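Side-chain contacts in flagellar biosynthesis protein FlhA (Bacillus subtilis, PDB 3MIX), which takes part in the export of flagellar proteins, its cytosolic domain being the part of this membrane protein described here: residues A[259-262]-A[263-267]; A[270-273]-A[274-278]. All coordinates share one frame; numbering follows the deposited sequence.

Contact 1: A[259-262]-A[263-267]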
loop_
_atom_site.group_PDB
_atom_site.type_symbol
_atom_site.label_atom_id
_atom_site.label_comp_id
_atom_site.label_asym_id
_atom_site.label_seq_id
_atom_site.Cartn_x
_atom_site.Cartn_y
_atom_site.Cartn_z
ATOM N N LEU A 259 11.148 1.831 14.095
ATOM C CA LEU A 259 10.737 1.438 15.452
ATOM C C LEU A 259 9.367 2.010 15.848
ATOM O O LEU A 259 8.546 1.308 16.462
ATOM C CB LEU A 259 11.802 1.816 16.490
ATOM C CG LEU A 259 13.078 0.953 16.465
ATOM C CD1 LEU A 259 14.145 1.559 17.346
ATOM C CD2 LEU A 259 12.808 -0.518 16.873
ATOM N N LEU A 260 9.116 3.268 15.481
ATOM C CA LEU A 260 7.831 3.872 15.768
ATOM C C LEU A 260 6.705 3.078 15.135
ATOM O O LEU A 260 5.617 2.978 15.728
ATOM C CB LEU A 260 7.771 5.357 15.366
ATOM C CG LEU A 260 8.630 6.286 16.266
ATOM C CD1 LEU A 260 8.697 7.698 15.673
ATOM C CD2 LEU A 260 8.156 6.337 17.720
ATOM N N THR A 261 6.963 2.485 13.960
ATOM C CA THR A 261 5.922 1.718 13.329
ATOM C C THR A 261 5.680 0.343 13.943
ATOM O O THR A 261 4.521 -0.083 14.014
ATOM C CB THR A 261 5.798 1.833 11.734
ATOM O OG1 THR A 261 5.847 0.550 11.089
ATOM C CG2 THR A 261 6.659 2.871 11.114
ATOM N N GLU A 262 6.727 -0.298 14.481
ATOM C CA GLU A 262 6.537 -1.537 15.253
ATOM C C GLU A 262 5.626 -1.291 16.475
ATOM O O GLU A 262 4.685 -2.030 16.708
ATOM C CB GLU A 262 7.878 -2.207 15.648
ATOM C CG GLU A 262 8.698 -2.790 14.464
ATOM C CD GLU A 262 7.843 -3.571 13.429
ATOM O OE1 GLU A 262 7.410 -4.711 13.723
ATOM O OE2 GLU A 262 7.639 -3.061 12.297
ATOM N N TYR A 263 5.875 -0.222 17.220
ATOM C CA TYR A 263 5.029 0.133 18.368
ATOM C C TYR A 263 3.619 0.471 17.957
ATOM O O TYR A 263 2.668 0.139 18.659
ATOM C CB TYR A 263 5.607 1.315 19.151
ATOM C CG TYR A 263 7.018 1.123 19.592
ATOM C CD1 TYR A 263 7.425 -0.059 20.194
ATOM C CD2 TYR A 263 7.949 2.146 19.444
ATOM C CE1 TYR A 263 8.752 -0.236 20.611
ATOM C CE2 TYR A 263 9.276 1.982 19.834
ATOM C CZ TYR A 263 9.663 0.798 20.423
ATOM O OH TYR A 263 10.978 0.650 20.828
ATOM N N THR A 264 3.482 1.154 16.824
ATOM C CA THR A 264 2.154 1.528 16.330
ATOM C C THR A 264 1.371 0.287 15.892
ATOM O O THR A 264 0.208 0.128 16.266
ATOM C CB THR A 264 2.251 2.587 15.210
ATOM O OG1 THR A 264 2.939 3.753 15.711
ATOM C CG2 THR A 264 0.886 2.996 14.737
ATOM N N ARG A 265 1.993 -0.585 15.103
ATOM C CA ARG A 265 1.356 -1.855 14.722
ATOM C C ARG A 265 0.854 -2.619 15.975
ATOM O O ARG A 265 -0.297 -3.056 16.018
ATOM C CB ARG A 265 2.329 -2.725 13.918
ATOM C CG ARG A 265 2.675 -2.187 12.498
ATOM C CD ARG A 265 3.776 -3.070 11.856
ATOM N NE ARG A 265 3.395 -4.490 11.834
ATOM C CZ ARG A 265 2.654 -5.046 10.881
ATOM N NH1 ARG A 265 2.241 -4.326 9.837
ATOM N NH2 ARG A 265 2.335 -6.327 10.955
ATOM N N GLN A 266 1.691 -2.735 17.005
ATOM C CA GLN A 266 1.280 -3.384 18.265
ATOM C C GLN A 266 0.072 -2.677 18.887
ATOM O O GLN A 266 -0.918 -3.323 19.283
ATOM C CB GLN A 266 2.442 -3.441 19.259
ATOM C CG GLN A 266 2.152 -4.281 20.516
ATOM C CD GLN A 266 3.244 -4.171 21.586
ATOM O OE1 GLN A 266 2.981 -4.377 22.776
ATOM N NE2 GLN A 266 4.467 -3.849 21.169
ATOM N N ALA A 267 0.117 -1.348 18.942
ATOM C CA ALA A 267 -1.014 -0.590 19.490
ATOM C C ALA A 267 -2.301 -0.826 18.709
ATOM O O ALA A 267 -3.404 -0.675 19.256
ATOM C CB ALA A 267 -0.693 0.898 19.567
#
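Tyr-263 lays one face of its ring over the carbonyl of the residue one turn earlier: Leu-259 O stands 3.1 Å above the ring plane, displaced toward the rim, where CD2 of Tyr-263 is nearest. With CG anti to its own carbonyl carbon (chi1 -54°), the tyrosine swings back along the helix, and its CE2 comes within 4.2 Å of Leu-259 CB. The same carbonyl oxygen also takes the backbone N-H of Tyr-263 in a nearly straight bond. The ring also stacks with that of Tyr-250 on helix 240-250.

At the next residue, the hydroxyl of Thr-264 folds back on the helix as a donor, OG1 lying 2.8 Å from Leu-260 O. That oxygen is gripped twice, since Thr-264 N reaches it from the opposite face of the carbonyl plane, and the buried hydroxyl is thereby satisfied within the helix.

Glu-262 and Arg-265 run alongside one another with carboxylate and guanidinium planes only 13° apart, yet Glu-262 OE1 and Arg-265 NE are 4.4 Å apart, too far for a salt bridge. Their ends are engaged elsewhere, Glu-262 with Arg-346 and Arg-265 with Glu-367. The i to i+4 backbone bonds are those of a regular alpha-helix, here helix 257-267, and the hydroxyl bonded to the carbonyl four residues back is a common way for a threonine within a helix to satisfy its side chain.

Contact 2: A[270-273]-A[274-278]; sequences KQIT and AQFAK
Ile-272 and Phe-276 meet because their first torsions send CG2 of the isoleucine anti to its backbone N and CG of the phenylalanine anti to its carbonyl carbon (chi1 -69°), so that the two side chains lie alongside, pointing the same way. This is an i to i+4 apolar pair in the last turns of the alpha-helix 269-276. The methyl CG2 of Ile-272 sits at the edge of the aromatic ring, in its plane, 4.0 Å from Phe-276 CD2, while CG of Gln-275 lies over one face, offset toward the rim. Both Ile-272 and Phe-276 also touch Leu-363 of strand 362-364. Were Phe-276 cut back to an alanine, the Ile-272 methyl would be likely to lose its aromatic neighbour and a gap to open against Leu-363.

On another side of the helix, Gln-271 and Gln-275 are joined through a water. It accepts from Gln-271 NE2 and donates to Gln-275 OE1, the latter at 2.8 Å. The two amides are further held by main-chain carbonyls from earlier in the chain: Gln-271 NE2 also donates to Ser-236 O and Gln-275 NE2 to Lys-234 O, which ties this side to the segment following helix 220-232. Thr-273 OG1, in turn, is hydrogen-bonded to Glu-369.

The helix ends at Phe-276, and Ala-277 is the first residue to leave helical backbone angles. Thr-273 O accepts two donors there: Phe-276 N from well above the carbonyl plane, and Ala-277 N at 2.7 Å, nearly in line with the C=O bond.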
loop_
_atom_site.group_PDB
_atom_site.type_symbol
_atom_site.label_atom_id
_atom_site.label_comp_id
_atom_site.label_asym_id
_atom_site.label_seq_id
_atom_site.Cartn_x
_atom_site.Cartn_y
_atom_site.Cartn_z
ATOM N N LYS A 270 -5.954 -4.864 17.850
ATOM C CA LYS A 270 -7.379 -5.116 17.606
ATOM C C LYS A 270 -7.735 -4.992 16.118
ATOM O O LYS A 270 -8.400 -5.868 15.556
ATOM C CB LYS A 270 -8.239 -4.154 18.421
ATOM C CG LYS A 270 -9.725 -4.228 18.117
ATOM C CD LYS A 270 -10.429 -2.913 18.482
ATOM C CE LYS A 270 -11.000 -2.945 19.891
ATOM N NZ LYS A 270 -9.960 -3.093 20.955
ATOM N N GLN A 271 -7.301 -3.897 15.499
ATOM C CA GLN A 271 -7.523 -3.668 14.083
ATOM C C GLN A 271 -6.863 -4.749 13.214
ATOM O O GLN A 271 -7.476 -5.271 12.287
ATOM C CB GLN A 271 -7.009 -2.290 13.698
ATOM C CG GLN A 271 -7.017 -1.954 12.218
ATOM C CD GLN A 271 -6.333 -0.624 11.966
ATOM O OE1 GLN A 271 -6.610 0.370 12.646
ATOM N NE2 GLN A 271 -5.435 -0.593 10.995
ATOM N N ILE A 272 -5.622 -5.084 13.518
ATOM C CA ILE A 272 -4.921 -6.056 12.710
ATOM C C ILE A 272 -5.531 -7.472 12.867
ATOM O O ILE A 272 -5.671 -8.198 11.876
ATOM C CB ILE A 272 -3.390 -5.997 12.951
ATOM C CG1 ILE A 272 -2.813 -4.698 12.346
ATOM C CG2 ILE A 272 -2.702 -7.202 12.318
ATOM C CD1 ILE A 272 -1.357 -4.383 12.755
ATOM N N THR A 273 -5.935 -7.844 14.083
ATOM C CA THR A 273 -6.602 -9.125 14.254
ATOM C C THR A 273 -7.927 -9.164 13.480
ATOM O O THR A 273 -8.197 -10.142 12.787
ATOM C CB THR A 273 -6.759 -9.610 15.753
ATOM O OG1 THR A 273 -8.049 -9.252 16.311
ATOM C CG2 THR A 273 -5.645 -9.123 16.609
ATOM N N ALA A 274 -8.722 -8.095 13.542
ATOM C CA ALA A 274 -9.966 -8.049 12.748
ATOM C C ALA A 274 -9.696 -8.184 11.251
ATOM O O ALA A 274 -10.513 -8.728 10.515
ATOM C CB ALA A 274 -10.766 -6.773 13.030
ATOM N N GLN A 275 -8.550 -7.680 10.796
ATOM C CA GLN A 275 -8.234 -7.710 9.371
ATOM C C GLN A 275 -7.956 -9.132 8.852
ATOM O O GLN A 275 -8.217 -9.443 7.686
ATOM C CB GLN A 275 -7.065 -6.767 9.082
ATOM C CG GLN A 275 -6.502 -6.842 7.697
ATOM C CD GLN A 275 -5.382 -5.827 7.447
ATOM O OE1 GLN A 275 -4.716 -5.336 8.383
ATOM N NE2 GLN A 275 -5.166 -5.511 6.172
ATOM N N PHE A 276 -7.438 -9.986 9.727
ATOM C CA PHE A 276 -6.988 -11.305 9.322
ATOM C C PHE A 276 -7.775 -12.477 9.926
ATOM O O PHE A 276 -7.922 -13.507 9.287
ATOM C CB PHE A 276 -5.503 -11.461 9.629
ATOM C CG PHE A 276 -4.621 -10.611 8.771
ATOM C CD1 PHE A 276 -4.441 -10.909 7.422
ATOM C CD2 PHE A 276 -3.971 -9.498 9.309
ATOM C CE1 PHE A 276 -3.620 -10.107 6.617
ATOM C CE2 PHE A 276 -3.143 -8.699 8.513
ATOM C CZ PHE A 276 -2.967 -9.010 7.171
ATOM N N ALA A 277 -8.260 -12.315 11.150
ATOM C CA ALA A 277 -8.922 -13.382 11.884
ATOM C C ALA A 277 -10.437 -13.305 11.735
ATOM O O ALA A 277 -11.006 -12.211 11.651
ATOM C CB ALA A 277 -8.537 -13.330 13.357
ATOM N N LYS A 278 -11.074 -14.476 11.696
ATOM C CA LYS A 278 -12.529 -14.584 11.644
ATOM C C LYS A 278 -13.063 -14.844 13.042
ATOM O O LYS A 278 -12.356 -15.395 13.896
ATOM C CB LYS A 278 -12.955 -15.721 10.712
ATOM C CG LYS A 278 -12.785 -15.440 9.230
ATOM C CD LYS A 278 -14.027 -14.791 8.632
ATOM C CE LYS A 278 -14.057 -14.950 7.116
ATOM N NZ LYS A 278 -14.330 -16.362 6.712
HETATM O O HOH W 1 -5.587 -2.786 9.069
#

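Overall arrangement
Contact 1 lies in helix 257-267 and contact 2 in helix 269-276, the next helix along the chain, so the two come in series with their centres about 16 Å apart. They meet directly where Ile-272 CD1 packs 3.7 Å from Arg-265 O. The centre of each lies about 17 Å from the centre of the chain. Helices 220-232 and 240-250 flank contact 1, and the loop between those helices reaches both contacts, at Arg-265 and at Gln-271. On the side of the C-terminal part of the chain, helix 343-353 touches contact 1 and strand 362-364 touches contact 2. The successive helices thus join the helical region before them to the C-terminal part of the cytosolic domain.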